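Side-chain contact in C-type lectin domain family 4, member b1 (Mus musculus, PDB 6LKR), which probably recognises pathogen-derived phosphoglycolipids through a calcium-binding C-type lectin domain, as an activating receptor of dendritic cells: residues W69-G72 against W76-V79. Numbering follows the deposited sequence.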
loop_
_atom_site.group_PDB
_atom_site.type_symbol
_atom_site.label_atom_id
_atom_site.label_comp_id
_atom_site.label_asym_id
_atom_site.label_seq_id
_atom_site.Cartn_x
_atom_site.Cartn_y
_atom_site.Cartn_z
ATOM N N TRP A 69 -11.449 4.977 -6.065
ATOM C CA TRP A 69 -12.882 5.340 -6.130
ATOM C C TRP A 69 -13.243 6.180 -4.912
ATOM O O TRP A 69 -12.559 6.096 -3.876
ATOM C CB TRP A 69 -13.778 4.105 -6.281
ATOM C CG TRP A 69 -13.745 3.173 -5.113
ATOM C CD1 TRP A 69 -12.724 2.345 -4.748
ATOM C CD2 TRP A 69 -14.809 2.936 -4.170
ATOM N NE1 TRP A 69 -13.065 1.639 -3.626
ATOM C CE2 TRP A 69 -14.338 1.971 -3.254
ATOM C CE3 TRP A 69 -16.097 3.450 -4.007
ATOM C CZ2 TRP A 69 -15.116 1.509 -2.194
ATOM C CZ3 TRP A 69 -16.862 3.002 -2.949
ATOM C CH2 TRP A 69 -16.377 2.046 -2.058
ATOM N N ASP A 70 -14.297 6.965 -5.063
ATOM C CA ASP A 70 -14.763 7.907 -4.022
ATOM C C ASP A 70 -15.830 7.191 -3.193
ATOM O O ASP A 70 -16.919 6.931 -3.734
ATOM C CB ASP A 70 -15.256 9.195 -4.671
ATOM C CG ASP A 70 -15.717 10.222 -3.662
ATOM O OD1 ASP A 70 -15.598 9.949 -2.446
ATOM O OD2 ASP A 70 -16.170 11.284 -4.105
ATOM N N THR A 71 -15.503 6.895 -1.936
ATOM C CA THR A 71 -16.360 6.175 -0.963
ATOM C C THR A 71 -17.353 7.159 -0.332
ATOM O O THR A 71 -18.257 6.700 0.363
ATOM C CB THR A 71 -15.496 5.463 0.085
ATOM O OG1 THR A 71 -14.896 6.438 0.937
ATOM C CG2 THR A 71 -14.388 4.634 -0.526
ATOM N N GLY A 72 -17.201 8.463 -0.566
ATOM C CA GLY A 72 -18.100 9.479 0.020
ATOM C C GLY A 72 -18.127 10.757 -0.799
ATOM O O GLY A 72 -18.800 10.791 -1.852
ATOM N N TRP A 76 -11.416 9.432 -1.416
ATOM C CA TRP A 76 -10.742 8.495 -2.348
ATOM C C TRP A 76 -10.192 7.308 -1.557
ATOM O O TRP A 76 -9.548 7.512 -0.522
ATOM C CB TRP A 76 -9.658 9.225 -3.149
ATOM C CG TRP A 76 -10.195 10.416 -3.880
ATOM C CD1 TRP A 76 -9.996 11.733 -3.575
ATOM C CD2 TRP A 76 -11.093 10.399 -5.002
ATOM N NE1 TRP A 76 -10.686 12.531 -4.446
ATOM C CE2 TRP A 76 -11.362 11.742 -5.337
ATOM C CE3 TRP A 76 -11.662 9.386 -5.781
ATOM C CZ2 TRP A 76 -12.190 12.094 -6.400
ATOM C CZ3 TRP A 76 -12.476 9.734 -6.835
ATOM C CH2 TRP A 76 -12.737 11.069 -7.139
ATOM N N GLN A 77 -10.450 6.105 -2.052
ATOM C CA GLN A 77 -9.971 4.847 -1.447
ATOM C C GLN A 77 -9.392 3.988 -2.568
ATOM O O GLN A 77 -10.007 3.940 -3.657
ATOM C CB GLN A 77 -11.127 4.167 -0.714
ATOM C CG GLN A 77 -10.725 2.952 0.114
ATOM C CD GLN A 77 -11.833 2.532 1.053
ATOM O OE1 GLN A 77 -12.121 3.206 2.040
ATOM N NE2 GLN A 77 -12.486 1.424 0.737
ATOM N N TRP A 78 -8.239 3.370 -2.313
ATOM C CA TRP A 78 -7.636 2.359 -3.216
ATOM C C TRP A 78 -8.396 1.044 -3.053
ATOM O O TRP A 78 -8.843 0.760 -1.931
ATOM C CB TRP A 78 -6.144 2.190 -2.921
ATOM C CG TRP A 78 -5.339 3.403 -3.255
ATOM C CD1 TRP A 78 -4.704 4.240 -2.383
ATOM C CD2 TRP A 78 -5.099 3.933 -4.569
ATOM N NE1 TRP A 78 -4.068 5.243 -3.068
ATOM C CE2 TRP A 78 -4.298 5.084 -4.410
ATOM C CE3 TRP A 78 -5.465 3.538 -5.863
ATOM C CZ2 TRP A 78 -3.884 5.855 -5.495
ATOM C CZ3 TRP A 78 -5.050 4.298 -6.933
ATOM C CH2 TRP A 78 -4.277 5.445 -6.748
ATOM N N VAL A 79 -8.504 0.252 -4.119
ATOM C CA VAL A 79 -9.288 -1.019 -4.097
ATOM C C VAL A 79 -8.649 -2.037 -3.142
ATOM O O VAL A 79 -9.368 -2.948 -2.735
ATOM C CB VAL A 79 -9.469 -1.617 -5.502
ATOM C CG1 VAL A 79 -10.463 -0.801 -6.310
ATOM C CG2 VAL A 79 -8.148 -1.776 -6.246
HETATM O O HOH W 1 -11.552 0.062 -1.344
#
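The W76 ring carries D70 CB over one face: CB sits 3.9 Å from the centroid of the W76 six-membered ring and 26° off its normal, which qualifies as a CH-pi contact. On the other side of the strand pair, one face of the W69 ring takes the T71 methyl, with CG2 3.5 Å above the indole plane toward its rim, and Q77 CB beyond it. Both tryptophans belong to a beta hairpin of the C-type lectin fold, strand 64-70 turning back into strand 76-78. Its register follows from the antiparallel hydrogen-bonded pair W69 and Q77, where W69 N reaches Q77 O at 3.0 Å. The return bond, Q77 N to W69 O, measures 2.8 Å; D70 and W76 form the next, non-hydrogen-bonded pair.

T71 CG2 presses on Q77 CB at 3.3 Å, the two side chains crossing at about a right angle. With CG anti to the backbone N (chi1 -172°) and the chain extended beyond it, Q77 runs beside the W69 indole, its amide plane turned 80° from the ring. At the turn, D70 OD1 receives G72 N at 2.9 Å from above the carboxylate plane, an Asx turn, and also Q75 N, while OD2 makes salt bridges to R74 and K102. W76 further meets W91 and Y84 and lies about 4 Å, side chain to side chain, from the calcium ligand D118, which places this face of the hairpin beside the calcium site. On the side of the hairpin that carries W69 and Q77, one water joins the two: it accepts from W69 NE1 and from Q77 NE2, the latter at 2.7 Å, and donates to W78 O.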